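Local coordinates for protein aminotransferase, class IV (Brucella abortus, PDB 4TVI) that probably transfers the amino group of leucine, isoleucine or valine to 2-oxoglutarate with pyridoxal 5'-phosphate as cofactor, as a class IV branched-chain aminotransferase, at residues 203-208 / 214-219; 228-233 / 241-246; 271-276 / 286-291. All blocks are in the same frame, centred on the assembly; numbering follows the deposited sequence.

Interaction 1. Residues 203-208 / 214-219; sequences ALVTDV and ETATSN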
loop_
_atom_site.group_PDB
_atom_site.type_symbol
_atom_site.label_atom_id
_atom_site.label_comp_id
_atom_site.label_asym_id
_atom_site.label_seq_id
_atom_site.Cartn_x
_atom_site.Cartn_y
_atom_site.Cartn_z
ATOM N N ALA A 203 -9.221 15.987 6.519
ATOM C CA ALA A 203 -9.416 15.475 7.868
ATOM C C ALA A 203 -8.222 15.796 8.758
ATOM O O ALA A 203 -7.084 15.812 8.293
ATOM C CB ALA A 203 -9.666 13.975 7.834
ATOM N N LEU A 204 -8.488 16.074 10.029
ATOM C CA LEU A 204 -7.427 16.199 11.021
ATOM C C LEU A 204 -7.227 14.827 11.661
ATOM O O LEU A 204 -8.110 14.316 12.361
ATOM C CB LEU A 204 -7.770 17.264 12.065
ATOM C CG LEU A 204 -6.647 17.646 13.032
ATOM C CD1 LEU A 204 -5.432 18.236 12.286
ATOM C CD2 LEU A 204 -7.145 18.601 14.129
ATOM N N VAL A 205 -6.069 14.227 11.405
ATOM C CA VAL A 205 -5.846 12.817 11.705
ATOM C C VAL A 205 -5.025 12.605 12.977
ATOM O O VAL A 205 -4.033 13.301 13.210
ATOM C CB VAL A 205 -5.133 12.119 10.530
ATOM C CG1 VAL A 205 -5.156 10.612 10.711
ATOM C CG2 VAL A 205 -5.787 12.510 9.207
ATOM N N THR A 206 -5.444 11.642 13.795
ATOM C CA THR A 206 -4.707 11.310 15.007
ATOM C C THR A 206 -3.955 9.996 14.844
ATOM O O THR A 206 -4.246 9.211 13.937
ATOM C CB THR A 206 -5.629 11.196 16.231
ATOM O OG1 THR A 206 -6.462 10.039 16.101
ATOM C CG2 THR A 206 -6.489 12.445 16.372
ATOM N N ASP A 207 -2.957 9.784 15.697
ATOM C CA ASP A 207 -2.282 8.494 15.778
ATOM C C ASP A 207 -3.084 7.586 16.714
ATOM O O ASP A 207 -4.145 7.978 17.201
ATOM C CB ASP A 207 -0.831 8.655 16.250
ATOM C CG ASP A 207 -0.715 9.389 17.579
ATOM O OD1 ASP A 207 -1.630 9.272 18.416
ATOM O OD2 ASP A 207 0.303 10.086 17.785
ATOM N N VAL A 208 -2.566 6.394 16.991
ATOM C CA VAL A 208 -3.287 5.413 17.790
ATOM C C VAL A 208 -3.444 5.873 19.245
ATOM O O VAL A 208 -4.371 5.451 19.946
ATOM C CB VAL A 208 -2.571 4.035 17.704
ATOM C CG1 VAL A 208 -2.912 3.126 18.884
ATOM C CG2 VAL A 208 -2.934 3.349 16.388
ATOM N N GLU A 214 -1.341 14.910 11.749
ATOM C CA GLU A 214 -1.312 15.761 10.565
ATOM C C GLU A 214 -2.691 15.750 9.933
ATOM O O GLU A 214 -3.638 15.228 10.523
ATOM C CB GLU A 214 -0.261 15.280 9.559
ATOM C CG GLU A 214 -0.406 13.808 9.176
ATOM C CD GLU A 214 0.482 13.417 8.009
ATOM O OE1 GLU A 214 1.200 14.298 7.496
ATOM O OE2 GLU A 214 0.468 12.233 7.610
ATOM N N THR A 215 -2.810 16.306 8.730
ATOM C CA THR A 215 -4.056 16.166 7.993
ATOM C C THR A 215 -3.949 14.903 7.153
ATOM O O THR A 215 -2.947 14.199 7.223
ATOM C CB THR A 215 -4.368 17.392 7.101
ATOM O OG1 THR A 215 -3.707 17.259 5.840
ATOM C CG2 THR A 215 -3.926 18.689 7.786
ATOM N N ALA A 216 -4.963 14.618 6.349
ATOM C CA ALA A 216 -4.939 13.414 5.529
ATOM C C ALA A 216 -3.969 13.545 4.355
ATOM O O ALA A 216 -3.665 12.558 3.688
ATOM C CB ALA A 216 -6.331 13.087 5.029
ATOM N N THR A 217 -3.493 14.760 4.097
ATOM C CA THR A 217 -2.630 15.005 2.939
ATOM C C THR A 217 -1.343 15.768 3.247
ATOM O O THR A 217 -0.504 15.947 2.359
ATOM C CB THR A 217 -3.362 15.816 1.856
ATOM O OG1 THR A 217 -3.697 17.109 2.384
ATOM C CG2 THR A 217 -4.628 15.103 1.390
ATOM N N SER A 218 -1.190 16.243 4.480
ATOM C CA SER A 218 -0.116 17.191 4.767
ATOM C C SER A 218 0.126 17.426 6.254
ATOM O O SER A 218 -0.771 17.230 7.069
ATOM C CB SER A 218 -0.439 18.526 4.104
ATOM O OG SER A 218 -1.677 19.020 4.594
ATOM N N ASN A 219 1.329 17.892 6.590
ATOM C CA ASN A 219 1.638 18.295 7.958
ATOM C C ASN A 219 0.731 19.431 8.386
ATOM O O ASN A 219 0.300 20.226 7.554
ATOM C CB ASN A 219 3.103 18.715 8.084
ATOM C CG ASN A 219 4.049 17.545 7.960
ATOM O OD1 ASN A 219 4.921 17.531 7.095
ATOM N ND2 ASN A 219 3.886 16.552 8.833
#
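The beta hairpin of strands 202-206 and 212-215 brings Val205 opposite Glu214 and Leu204 opposite Thr215, in the cofactor-binding part of this class IV aminotransferase. Val205 and Glu214 form the antiparallel hydrogen-bonded pair: Val205 N donates to Glu214 O at 2.8 Å, while the return bond from Glu214 N to Val205 O is weak at 3.5 Å. Leu204 and Thr215 are the non-hydrogen-bonded pair, their CA atoms 4.5 Å apart. Past it the second strand ends, and Ala216 N makes a weak, bent bond (122° at the hydrogen) to Ala203 O, Asn202 OD1 being its other acceptor; Ala203 O also meets Thr215 CA in a CA-H...O contact.

Val205 and Glu214 share one face of the sheet. Branched at CB, valine suits a strand, and with CG1 anti to the backbone N (chi1 -168°) its other methyl, CG2, lies over the backbone entering Ala216, 3.6 Å from Ala216 N. Small alanines at 203 and 216 let the chains stay close at this end. The Glu214 carboxylate extends to the cofactor carried by the modified lysine at position 180, with OE1 near the pyridine nitrogen. On the other face, threonine suits the strand's end because its hydroxyl can fold back on the chain: Thr215 OG1 accepts from Thr217 N at 3.1 Å, closing an ST turn.

Interaction 2. Residues 228-233 / 241-246; sequences VFTPVP and ITRQRV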
loop_
_atom_site.group_PDB
_atom_site.type_symbol
_atom_site.label_atom_id
_atom_site.label_comp_id
_atom_site.label_asym_id
_atom_site.label_seq_id
_atom_site.Cartn_x
_atom_site.Cartn_y
_atom_site.Cartn_z
ATOM N N VAL A 228 3.314 29.414 17.541
ATOM C CA VAL A 228 2.987 28.346 16.607
ATOM C C VAL A 228 3.196 26.986 17.268
ATOM O O VAL A 228 4.219 26.754 17.917
ATOM C CB VAL A 228 3.833 28.442 15.327
ATOM C CG1 VAL A 228 3.515 27.297 14.378
ATOM C CG2 VAL A 228 3.599 29.784 14.647
ATOM N N PHE A 229 2.212 26.104 17.113
ATOM C CA PHE A 229 2.294 24.736 17.618
ATOM C C PHE A 229 2.096 23.750 16.471
ATOM O O PHE A 229 1.265 23.968 15.591
ATOM C CB PHE A 229 1.247 24.474 18.712
ATOM C CG PHE A 229 1.412 25.331 19.945
ATOM C CD1 PHE A 229 0.915 26.628 19.981
ATOM C CD2 PHE A 229 2.049 24.831 21.072
ATOM C CE1 PHE A 229 1.058 27.412 21.119
ATOM C CE2 PHE A 229 2.195 25.613 22.213
ATOM C CZ PHE A 229 1.699 26.901 22.235
ATOM N N THR A 230 2.867 22.669 16.489
ATOM C CA THR A 230 2.762 21.626 15.485
ATOM C C THR A 230 3.109 20.289 16.136
ATOM O O THR A 230 3.955 20.241 17.034
ATOM C CB THR A 230 3.689 21.910 14.279
ATOM O OG1 THR A 230 3.412 20.991 13.215
ATOM C CG2 THR A 230 5.149 21.794 14.673
ATOM N N PRO A 231 2.438 19.205 15.706
ATOM C CA PRO A 231 2.681 17.882 16.292
ATOM C C PRO A 231 4.153 17.494 16.295
ATOM O O PRO A 231 4.834 17.627 15.274
ATOM C CB PRO A 231 1.882 16.947 15.383
ATOM C CG PRO A 231 0.764 17.789 14.894
ATOM C CD PRO A 231 1.331 19.179 14.738
ATOM N N VAL A 232 4.636 17.019 17.438
ATOM C CA VAL A 232 6.007 16.542 17.523
ATOM C C VAL A 232 6.112 15.287 16.661
ATOM O O VAL A 232 5.237 14.415 16.715
ATOM C CB VAL A 232 6.434 16.246 18.987
ATOM C CG1 VAL A 232 5.490 15.247 19.648
ATOM C CG2 VAL A 232 7.870 15.746 19.046
ATOM N N PRO A 233 7.156 15.212 15.816
ATOM C CA PRO A 233 7.360 14.008 15.002
ATOM C C PRO A 233 7.515 12.787 15.884
ATOM O O PRO A 233 8.355 12.814 16.779
ATOM C CB PRO A 233 8.662 14.301 14.247
ATOM C CG PRO A 233 8.766 15.799 14.231
ATOM C CD PRO A 233 8.170 16.247 15.541
ATOM N N ILE A 241 9.523 17.939 4.735
ATOM C CA ILE A 241 10.619 18.835 4.396
ATOM C C ILE A 241 10.150 20.289 4.386
ATOM O O ILE A 241 10.878 21.188 4.816
ATOM C CB ILE A 241 11.227 18.459 3.035
ATOM C CG1 ILE A 241 11.967 17.126 3.157
ATOM C CG2 ILE A 241 12.178 19.542 2.540
ATOM C CD1 ILE A 241 12.411 16.577 1.855
ATOM N N THR A 242 8.930 20.516 3.903
ATOM C CA THR A 242 8.360 21.861 3.906
ATOM C C THR A 242 8.120 22.306 5.343
ATOM O O THR A 242 8.383 23.453 5.702
ATOM C CB THR A 242 7.037 21.931 3.126
ATOM O OG1 THR A 242 7.134 21.138 1.936
ATOM C CG2 THR A 242 6.715 23.378 2.758
ATOM N N ARG A 243 7.623 21.375 6.152
ATOM C CA ARG A 243 7.390 21.587 7.582
ATOM C C ARG A 243 8.644 22.079 8.296
ATOM O O ARG A 243 8.608 23.089 9.001
ATOM C CB ARG A 243 6.902 20.285 8.231
ATOM C CG ARG A 243 6.876 20.298 9.760
ATOM C CD ARG A 243 6.745 18.881 10.302
ATOM N NE ARG A 243 6.646 18.865 11.755
ATOM C CZ ARG A 243 7.689 18.913 12.574
ATOM N NH1 ARG A 243 8.925 18.967 12.082
ATOM N NH2 ARG A 243 7.493 18.912 13.886
ATOM N N GLN A 244 9.753 21.372 8.095
ATOM C CA GLN A 244 11.023 21.730 8.718
ATOM C C GLN A 244 11.504 23.102 8.255
ATOM O O GLN A 244 12.050 23.871 9.042
ATOM C CB GLN A 244 12.088 20.679 8.404
ATOM C CG GLN A 244 11.785 19.287 8.945
ATOM C CD GLN A 244 12.742 18.242 8.406
ATOM O OE1 GLN A 244 13.945 18.484 8.286
ATOM N NE2 GLN A 244 12.209 17.078 8.059
ATOM N N ARG A 245 11.307 23.399 6.973
ATOM C CA ARG A 245 11.738 24.674 6.418
ATOM C C ARG A 245 10.960 25.823 7.047
ATOM O O ARG A 245 11.543 26.842 7.416
ATOM C CB ARG A 245 11.574 24.692 4.895
ATOM C CG ARG A 245 12.072 25.987 4.242
ATOM C CD ARG A 245 13.560 26.206 4.526
ATOM N NE ARG A 245 14.368 25.118 3.988
ATOM C CZ ARG A 245 15.677 24.981 4.176
ATOM N NH1 ARG A 245 16.347 25.871 4.901
ATOM N NH2 ARG A 245 16.316 23.951 3.634
ATOM N N VAL A 246 9.645 25.649 7.167
ATOM C CA VAL A 246 8.769 26.666 7.750
ATOM C C VAL A 246 9.079 26.898 9.238
ATOM O O VAL A 246 9.114 28.042 9.712
ATOM C CB VAL A 246 7.282 26.278 7.572
ATOM C CG1 VAL A 246 6.372 27.142 8.448
ATOM C CG2 VAL A 246 6.879 26.371 6.104
HETATM O O HOH W 1 4.186 18.438 12.849
#
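Arg243 spans the gap between helix 241-252 and strand 227-231, meeting Thr230 and Pro233 with its guanidinium group. Arginine suits the place because the backbones are far apart, 9.2 Å between the CA atoms of Thr230 and Arg243, and its chain is extended from CG to NE. Pro233 sets CG over one face of the guanidinium, 3.7 Å from Arg243 CZ; a compact, apolar ring can pack there without competing for the N-H groups. Near the edge, Arg243 NH2 donates to Pro231 O at 3.3 Å, the oxygen lying 21° out of the guanidinium plane. A water in that plane accepts from Arg243 NE at 2.7 Å and donates to both Pro231 O and Thr230 OG1.

Thr230 has OG1 anti to its own N (chi1 -171°), which turns the hydroxyl to the water and puts Thr230 CG2 3.8 Å from Arg243 NH2. The hydroxyl is also hydrogen-bonded to Val220 O. At the helix start, Ile241 N and Thr242 OG1 hold the cofactor phosphate. Phe221 of strand 219-224 packs against both Thr230 and Arg243, and the stronger partner of NH2 is Glu259, whose salt bridge brings in strand 257-260, the last element of this beta-alpha-beta unit.

Interaction 3. Residues 271-276 / 286-291; sequences DEIFST and IGFDER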
loop_
_atom_site.group_PDB
_atom_site.type_symbol
_atom_site.label_atom_id
_atom_site.label_comp_id
_atom_site.label_asym_id
_atom_site.label_seq_id
_atom_site.Cartn_x
_atom_site.Cartn_y
_atom_site.Cartn_z
ATOM N N ASP A 271 -6.229 29.896 17.103
ATOM C CA ASP A 271 -6.542 31.170 16.468
ATOM C C ASP A 271 -6.433 30.990 14.960
ATOM O O ASP A 271 -7.247 31.509 14.193
ATOM C CB ASP A 271 -5.604 32.285 16.945
ATOM C CG ASP A 271 -5.704 32.534 18.437
ATOM O OD1 ASP A 271 -6.801 32.340 18.995
ATOM O OD2 ASP A 271 -4.687 32.932 19.047
ATOM N N GLU A 272 -5.402 30.259 14.549
ATOM C CA GLU A 272 -5.193 29.925 13.144
ATOM C C GLU A 272 -4.785 28.471 13.000
ATOM O O GLU A 272 -4.157 27.899 13.889
ATOM C CB GLU A 272 -4.103 30.803 12.509
ATOM C CG GLU A 272 -4.130 32.278 12.862
ATOM C CD GLU A 272 -2.977 33.030 12.219
ATOM O OE1 GLU A 272 -2.463 32.549 11.183
ATOM O OE2 GLU A 272 -2.582 34.096 12.742
ATOM N N ILE A 273 -5.125 27.886 11.858
ATOM C CA ILE A 273 -4.648 26.564 11.493
ATOM C C ILE A 273 -4.145 26.618 10.053
ATOM O O ILE A 273 -4.778 27.237 9.191
ATOM C CB ILE A 273 -5.753 25.478 11.619
ATOM C CG1 ILE A 273 -6.395 25.504 13.007
ATOM C CG2 ILE A 273 -5.183 24.091 11.333
ATOM C CD1 ILE A 273 -7.514 24.477 13.188
ATOM N N PHE A 274 -3.000 25.998 9.793
ATOM C CA PHE A 274 -2.528 25.883 8.418
ATOM C C PHE A 274 -1.768 24.583 8.181
ATOM O O PHE A 274 -1.468 23.840 9.117
ATOM C CB PHE A 274 -1.668 27.097 8.036
ATOM C CG PHE A 274 -0.346 27.196 8.763
ATOM C CD1 PHE A 274 -0.246 27.893 9.963
ATOM C CD2 PHE A 274 0.809 26.658 8.212
ATOM C CE1 PHE A 274 0.970 28.012 10.616
ATOM C CE2 PHE A 274 2.032 26.773 8.859
ATOM C CZ PHE A 274 2.110 27.458 10.062
ATOM N N SER A 275 -1.499 24.290 6.916
ATOM C CA SER A 275 -0.773 23.080 6.566
ATOM C C SER A 275 0.452 23.424 5.727
ATOM O O SER A 275 0.526 24.502 5.126
ATOM C CB SER A 275 -1.677 22.106 5.812
ATOM O OG SER A 275 -1.986 22.590 4.519
ATOM N N THR A 276 1.417 22.507 5.708
ATOM C CA THR A 276 2.591 22.642 4.854
ATOM C C THR A 276 2.758 21.376 4.030
ATOM O O THR A 276 2.374 20.289 4.454
ATOM C CB THR A 276 3.888 22.903 5.651
ATOM O OG1 THR A 276 4.162 21.784 6.506
ATOM C CG2 THR A 276 3.771 24.177 6.490
ATOM N N ILE A 286 -9.272 26.990 6.853
ATOM C CA ILE A 286 -10.240 28.050 7.114
ATOM C C ILE A 286 -11.522 27.570 7.773
ATOM O O ILE A 286 -12.517 28.295 7.812
ATOM C CB ILE A 286 -10.612 28.781 5.815
ATOM C CG1 ILE A 286 -11.195 27.791 4.800
ATOM C CG2 ILE A 286 -9.387 29.499 5.250
ATOM C CD1 ILE A 286 -11.564 28.418 3.466
ATOM N N GLY A 287 -11.504 26.341 8.271
ATOM C CA GLY A 287 -12.662 25.780 8.937
ATOM C C GLY A 287 -12.347 24.466 9.621
ATOM O O GLY A 287 -11.674 23.601 9.057
ATOM N N PHE A 288 -12.821 24.330 10.852
ATOM C CA PHE A 288 -12.734 23.073 11.582
ATOM C C PHE A 288 -14.116 22.752 12.131
ATOM O O PHE A 288 -14.539 23.326 13.133
ATOM C CB PHE A 288 -11.690 23.158 12.702
ATOM C CG PHE A 288 -11.397 21.841 13.370
ATOM C CD1 PHE A 288 -11.886 20.648 12.852
ATOM C CD2 PHE A 288 -10.624 21.797 14.520
ATOM C CE1 PHE A 288 -11.614 19.439 13.469
ATOM C CE2 PHE A 288 -10.349 20.593 15.143
ATOM C CZ PHE A 288 -10.844 19.411 14.617
ATOM N N ASP A 289 -14.816 21.855 11.442
ATOM C CA ASP A 289 -16.206 21.539 11.737
ATOM C C ASP A 289 -17.053 22.817 11.823
ATOM O O ASP A 289 -17.166 23.552 10.844
ATOM C CB ASP A 289 -16.307 20.709 13.021
ATOM C CG ASP A 289 -15.810 19.279 12.829
ATOM O OD1 ASP A 289 -16.420 18.533 12.031
ATOM O OD2 ASP A 289 -14.806 18.899 13.469
ATOM N N GLU A 290 -17.637 23.085 12.986
ATOM C CA GLU A 290 -18.565 24.205 13.122
ATOM C C GLU A 290 -17.882 25.563 13.304
ATOM O O GLU A 290 -18.549 26.603 13.292
ATOM C CB GLU A 290 -19.520 23.952 14.289
ATOM C CG GLU A 290 -20.687 23.049 13.930
ATOM C CD GLU A 290 -21.588 22.755 15.119
ATOM O OE1 GLU A 290 -21.577 23.548 16.084
ATOM O OE2 GLU A 290 -22.308 21.732 15.080
ATOM N N ARG A 291 -16.566 25.559 13.495
ATOM C CA ARG A 291 -15.852 26.807 13.716
ATOM C C ARG A 291 -15.126 27.250 12.449
ATOM O O ARG A 291 -14.170 26.608 12.010
ATOM C CB ARG A 291 -14.870 26.672 14.883
ATOM C CG ARG A 291 -14.131 27.963 15.200
ATOM C CD ARG A 291 -13.156 27.807 16.356
ATOM N NE ARG A 291 -12.554 29.091 16.700
ATOM C CZ ARG A 291 -11.319 29.245 17.164
ATOM N NH1 ARG A 291 -10.541 28.189 17.349
ATOM N NH2 ARG A 291 -10.860 30.457 17.439
#
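The Phe288 ring and the Arg291 guanidinium are the flat groups here, and each is met at a slant from segment 271-276, neither squarely over a face nor at an edge. Ile273 reaches the ring with the end of its longer branch, CD1 lying 4.3 Å from Phe288 CD2. At the guanidinium, Arg291 NH2 comes within 4.5 Å of Asp271 CA. Around the same ring as Ile273, Arg268 makes a cation-pi contact, and Ile264 and Phe267 of helix 264-268 pack against it.

These meetings lie in the hairpin of strands 272-277 and 281-288, at the end where the strands diverge. Ile273 pairs by backbone hydrogen bonds with Ile285, one residue before segment 286-291; within the two segments the touching is done mainly by side chains. Isoleucine suits this place because its longer branch, with chi2 at 179°, extends CD1 to the ring. Phenylalanine brings a broad apolar surface from the other side, its ring carried over by CG anti to the backbone N (chi1 -171°).

Beyond Phe288 the chain reverses in a type II' beta turn, Phe288 to Arg291, closed by bonds from Phe288 N to Arg291 O and from Arg291 N to Phe288 O. The turn returns Arg291 beside Phe288, and its extended side chain reaches across to Asp271. Asp271 stands at a classic beta bulge, where it and Glu272 both face Val223, and its OD2 accepts from Gly225 N.

Chemically the contact divides into a buried apolar part and an exposed, charged margin near solvent. Asp271 OD1 and Arg291 NH2 stay 4.7 Å apart, too far for a salt bridge, so their opposite charges probably add only a mild, solvent-weakened attraction, while Ile273 and Phe288 join through dispersion and the exclusion of water.

Overall arrangement
From the N terminus the three contacts follow in series, none enclosing or crossing another. Interaction 1 closes the short loop of the 202-215 hairpin. Interaction 2 then closes the connection from strand 227-231 to helix 241-252, and interaction 3 closes the hairpin of strands 272-277 and 281-288. All three reach one mixed sheet. Interactions 1 and 3 join where Asn219 O probably accepts a hydrogen bond from Thr276 N, 3.1 Å away. Interaction 2 packs on both: Arg243 CB lies against Asn219 OD1, and Thr242, Arg243 and Val246 against Thr276. Glu214 of interaction 1 and the helix start of interaction 2 lie at the cofactor; interaction 3 is centred about 19 Å from the chain's centre.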